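Local coordinates for microcin B17-processing protein McbB (Escherichia coli str. K-12 substr. MG1655, PDB 6GRH) that helps convert the inactive microcin B17 precursor McbA into the active antibiotic peptide, in an assembly that also contains McbC, at residues 188-193 against 265-270; 167-172 against 178-183. All blocks are in the same frame, centred on the assembly; numbering follows the deposited sequence.

Interaction 1 of 2, residues 188-193 against 265-270. With ZN (zinc ion), chain F.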
# COMPACT_ATOMS: atom_id res chain seq x y z
N LEU B 188 11.77 -9.73 21.47
CA LEU B 188 11.34 -8.43 20.90
C LEU B 188 9.91 -8.36 20.33
O LEU B 188 9.46 -7.27 19.94
CB LEU B 188 12.35 -7.99 19.84
CG LEU B 188 13.77 -7.73 20.33
CD1 LEU B 188 14.69 -7.48 19.15
CD2 LEU B 188 13.88 -6.55 21.31
N GLY B 189 9.25 -9.51 20.25
CA GLY B 189 7.86 -9.63 19.83
C GLY B 189 7.59 -9.43 18.34
O GLY B 189 6.49 -9.03 17.97
N THR B 190 8.59 -9.71 17.50
CA THR B 190 8.50 -9.48 16.05
C THR B 190 7.86 -10.69 15.33
O THR B 190 7.89 -11.81 15.86
CB THR B 190 9.87 -9.21 15.42
OG1 THR B 190 10.76 -10.28 15.70
CG2 THR B 190 10.48 -7.92 15.94
N PRO B 191 7.29 -10.46 14.12
CA PRO B 191 6.58 -11.53 13.42
C PRO B 191 7.47 -12.66 12.95
O PRO B 191 8.56 -12.44 12.50
CB PRO B 191 5.97 -10.83 12.20
CG PRO B 191 5.87 -9.40 12.59
CD PRO B 191 7.11 -9.17 13.43
N CYS B 192 6.90 -13.86 13.02
CA CYS B 192 7.57 -15.08 12.69
C CYS B 192 7.48 -15.39 11.19
O CYS B 192 6.91 -14.63 10.43
CB CYS B 192 6.97 -16.20 13.54
SG CYS B 192 5.44 -16.90 12.89
N HIS B 193 8.11 -16.48 10.78
CA HIS B 193 8.03 -16.94 9.40
C HIS B 193 6.61 -17.07 8.83
O HIS B 193 6.36 -16.70 7.68
CB HIS B 193 8.65 -18.31 9.28
CG HIS B 193 8.40 -18.95 7.97
ND1 HIS B 193 8.95 -18.48 6.80
CD2 HIS B 193 7.67 -20.04 7.64
CE1 HIS B 193 8.55 -19.26 5.80
NE2 HIS B 193 7.78 -20.22 6.29
N ASN B 265 13.51 0.07 9.45
CA ASN B 265 13.57 -1.06 8.53
C ASN B 265 14.73 -2.03 8.78
O ASN B 265 14.97 -2.89 7.94
CB ASN B 265 13.62 -0.55 7.09
CG ASN B 265 14.85 0.32 6.82
OD1 ASN B 265 14.73 1.47 6.38
ND2 ASN B 265 16.01 -0.23 7.10
N PHE B 266 15.43 -1.89 9.91
CA PHE B 266 16.60 -2.73 10.23
C PHE B 266 16.25 -4.21 10.42
O PHE B 266 16.99 -5.09 9.98
CB PHE B 266 17.25 -2.17 11.50
CG PHE B 266 18.47 -2.92 11.95
CD1 PHE B 266 19.58 -3.03 11.14
CD2 PHE B 266 18.50 -3.50 13.21
CE1 PHE B 266 20.71 -3.69 11.57
CE2 PHE B 266 19.65 -4.18 13.65
CZ PHE B 266 20.74 -4.28 12.81
N MET B 267 15.13 -4.51 11.05
CA MET B 267 14.77 -5.91 11.23
C MET B 267 13.77 -6.45 10.22
O MET B 267 13.26 -7.56 10.40
CB MET B 267 14.27 -6.12 12.64
CG MET B 267 15.40 -5.96 13.64
SD MET B 267 14.79 -6.16 15.31
CE MET B 267 14.05 -7.78 15.26
N SER B 268 13.49 -5.68 9.16
CA SER B 268 12.46 -6.07 8.20
C SER B 268 12.88 -7.13 7.17
O SER B 268 14.07 -7.39 6.96
CB SER B 268 11.97 -4.81 7.46
OG SER B 268 11.46 -3.91 8.40
N SER B 269 11.88 -7.68 6.50
CA SER B 269 12.09 -8.67 5.46
C SER B 269 12.80 -8.03 4.25
O SER B 269 12.66 -6.84 4.01
CB SER B 269 10.75 -9.27 5.01
OG SER B 269 10.02 -8.32 4.24
N VAL B 270 13.50 -8.86 3.49
CA VAL B 270 14.19 -8.47 2.27
C VAL B 270 13.81 -9.52 1.23
O VAL B 270 14.02 -10.70 1.46
CB VAL B 270 15.73 -8.49 2.45
CG1 VAL B 270 16.42 -8.12 1.13
CG2 VAL B 270 16.14 -7.56 3.58
ZN ZN F . 3.68 -15.45 13.32

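Interaction 2 of 2, residues 167-172 against 178-183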
# COMPACT_ATOMS: atom_id res chain seq x y z
N ALA B 167 17.02 -15.68 18.26
CA ALA B 167 16.25 -15.10 17.17
C ALA B 167 16.44 -15.98 15.94
O ALA B 167 17.38 -16.77 15.87
CB ALA B 167 16.67 -13.66 16.88
N PHE B 168 15.53 -15.84 14.99
CA PHE B 168 15.54 -16.63 13.77
C PHE B 168 15.44 -15.73 12.56
O PHE B 168 14.73 -14.69 12.61
CB PHE B 168 14.34 -17.58 13.70
CG PHE B 168 14.18 -18.47 14.89
CD1 PHE B 168 13.59 -18.00 16.07
CD2 PHE B 168 14.59 -19.78 14.83
CE1 PHE B 168 13.40 -18.83 17.16
CE2 PHE B 168 14.41 -20.62 15.91
CZ PHE B 168 13.81 -20.15 17.08
N ILE B 169 16.08 -16.17 11.48
CA ILE B 169 15.85 -15.64 10.14
C ILE B 169 15.62 -16.85 9.29
O ILE B 169 16.24 -17.88 9.53
CB ILE B 169 17.06 -14.85 9.62
CG1 ILE B 169 17.15 -13.55 10.41
CG2 ILE B 169 16.93 -14.54 8.13
CD1 ILE B 169 18.47 -12.84 10.29
N GLN B 170 14.68 -16.75 8.37
CA GLN B 170 14.36 -17.83 7.45
C GLN B 170 14.51 -17.34 6.05
O GLN B 170 14.03 -16.23 5.73
CB GLN B 170 12.93 -18.34 7.63
CG GLN B 170 12.54 -18.79 9.02
CD GLN B 170 12.22 -17.67 10.01
OE1 GLN B 170 12.46 -17.83 11.20
NE2 GLN B 170 11.64 -16.59 9.55
N SER B 171 15.09 -18.16 5.19
CA SER B 171 15.21 -17.83 3.78
C SER B 171 14.83 -19.02 2.90
O SER B 171 15.00 -20.17 3.26
CB SER B 171 16.61 -17.28 3.45
OG SER B 171 17.61 -18.24 3.63
N TYR B 172 14.22 -18.72 1.76
CA TYR B 172 13.52 -19.72 0.95
C TYR B 172 13.12 -19.03 -0.37
O TYR B 172 13.27 -17.81 -0.51
CB TYR B 172 12.28 -20.28 1.71
CG TYR B 172 11.35 -19.21 2.19
CD1 TYR B 172 11.58 -18.55 3.38
CD2 TYR B 172 10.28 -18.79 1.40
CE1 TYR B 172 10.76 -17.53 3.81
CE2 TYR B 172 9.45 -17.77 1.82
CZ TYR B 172 9.69 -17.15 3.01
OH TYR B 172 8.90 -16.12 3.40
N PHE B 178 13.66 -14.79 -4.18
CA PHE B 178 14.35 -15.24 -2.98
C PHE B 178 13.83 -14.35 -1.84
O PHE B 178 13.85 -13.13 -1.92
CB PHE B 178 15.85 -15.12 -3.18
CG PHE B 178 16.67 -15.54 -1.98
CD1 PHE B 178 16.45 -16.75 -1.36
CD2 PHE B 178 17.63 -14.69 -1.46
CE1 PHE B 178 17.18 -17.12 -0.25
CE2 PHE B 178 18.38 -15.05 -0.36
CZ PHE B 178 18.15 -16.27 0.26
N ARG B 179 13.34 -14.98 -0.79
CA ARG B 179 12.77 -14.28 0.36
C ARG B 179 13.65 -14.43 1.58
O ARG B 179 14.05 -15.54 1.91
CB ARG B 179 11.41 -14.87 0.71
CG ARG B 179 10.41 -14.79 -0.43
CD ARG B 179 9.94 -13.37 -0.59
NE ARG B 179 8.98 -13.28 -1.69
CZ ARG B 179 8.17 -12.24 -1.91
NH1 ARG B 179 8.14 -11.19 -1.10
NH2 ARG B 179 7.35 -12.30 -2.95
N ILE B 180 13.92 -13.33 2.26
CA ILE B 180 14.56 -13.39 3.55
C ILE B 180 13.56 -12.75 4.51
O ILE B 180 13.25 -11.57 4.40
CB ILE B 180 15.89 -12.63 3.59
CG1 ILE B 180 16.88 -13.20 2.56
CG2 ILE B 180 16.47 -12.67 5.01
CD1 ILE B 180 18.10 -12.33 2.38
N ASP B 181 13.07 -13.53 5.47
CA ASP B 181 12.13 -12.99 6.42
C ASP B 181 12.80 -11.96 7.32
O ASP B 181 14.02 -11.94 7.49
CB ASP B 181 11.51 -14.10 7.29
CG ASP B 181 10.61 -15.03 6.52
OD1 ASP B 181 10.17 -14.68 5.38
OD2 ASP B 181 10.35 -16.15 7.07
N GLY B 182 11.99 -11.09 7.89
CA GLY B 182 12.44 -10.26 8.99
C GLY B 182 12.92 -11.12 10.15
O GLY B 182 12.60 -12.30 10.24
N VAL B 183 13.63 -10.50 11.06
CA VAL B 183 14.16 -11.22 12.19
C VAL B 183 13.00 -11.54 13.11
O VAL B 183 12.26 -10.65 13.51
CB VAL B 183 15.19 -10.40 12.96
CG1 VAL B 183 15.65 -11.18 14.19
CG2 VAL B 183 16.39 -10.07 12.09
O HOH W 1 10.31 -13.95 10.66

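Interaction 1 of 2, residues 188-193 against 265-270
The methyl end of Met267 meets the loop 188-193 at two side chains, crossing each at about a right angle. Its CE lies 3.6 Å from Thr190 CG2, the tight point of the contact, and 4.0 Å from Leu188 CD1. The methionine chain, extended to SD, bends at the last torsion, about CG-SD (chi3 57°), which puts CE beside the two side chains; this holds for one of the two conformers modelled for Met267, so the fit should not be taken as rigid. Thr190 turns its methyl to Met267, while OG1 hydrogen-bonds to Val183 O and Ser185 N.

Away from this apolar patch the segments part, and the buried surface comes to just 109 Å². Leu188 is buried, whereas Thr190 and Met267 keep some exposure. Past Pro191 the loop heads for a four-cysteine zinc site, in which Cys192 and Cys195 form a CxxC pair and Cys290 and Cys292 complete the set. There Cys192 SG binds the zinc ion at 2.3 Å, and Cys192 also occupies the N-cap position of helix 193-204. On the other segment the chain runs from Met267 through Ser268 into strand 269-273, moving into the sheet. McbC borders both segments: Ser241 of McbC bonds to Leu188 O, Gln251 of McbC to Gly189 O, Tyr242 of McbC packs on Leu188 and Ala33 of McbC on Met267.

Interaction 2 of 2, residues 167-172 against 178-183
Asp181 faces strand 167-172 with both carboxylate oxygens in use. Gln170 NE2 reaches OD2 of Asp181 at 2.8 Å; the oxygen uses its anti lone pair and lies close to the plane of the amide. On the other branch, Tyr172 OH donates to the syn lone pair of Asp181 OD1, also over 2.8 Å, with ring and carboxylate planes 66° apart. OD2 has a second partner, His193 ND1. With Tyr157 OH at OE1 and Asp181 OD2 at NE2, both ends of the Gln170 amide are held, which fixes its rotation. A water accepts from Gln170 NE2 and donates to Gly182 O.

The backbone ladder runs beside this network. Asp181 N bonds to Gln170 O at 2.9 Å, nearly straight. Tyr172 and Arg179 form an antiparallel hydrogen-bonded pair, short from Arg179 N to Tyr172 O (2.8 Å) and longer from Tyr172 N to Arg179 O (3.2 Å). From Asp181 on, the second segment is no longer regular strand, and Gln170 N is buried without a partner in the model.

With chi1 at 54°, CG of Tyr172 sits between its own backbone N and carbonyl carbon, and the ring swings across to the neighbouring strand. Arg179 CB lies over one face, offset toward the rim, in a CH-pi contact, 3.9 Å from the ring centroid, as Asp181 meets the edge. Ser171 and Ile180 point to the other face of the sheet, where Ile169 CG2 touches Ile180 CG2 at 3.7 Å. Farther along, Ala167 CB packs on Val183 CG1 at 3.8 Å.

This is a beta hairpin in the middle of a mixed sheet: strand 139-144 runs parallel beside 167-174, and 269-273 flanks 177-180. Helix 236-254 covers Ile169, Phe178 and Val183, whereas helix 193-204 packs against Gln170, Tyr172 and Asp181.

Overall arrangement
Interaction 2 is core: all of its touching residues are buried, and backbone ladder, carboxylate network and apolar packing work together over a broad area. Interaction 1 is small, apolar and partly buried, joining two loops at a border shared with McbC. Both reach the same sheet, since strand 269-273 runs beside strand 177-180; the two contacts touch through Thr190 with Val183 and His193 with Asp181. The chain from 178-183 leads on into 188-193, and zinc-bound Cys192, at the N-cap, stands just before the helix that packs on the Asp181 side of the hairpin. His193 CE1 lies 3.4 Å from Tyr172 CE1, which brings the start of that helix directly against interaction 2.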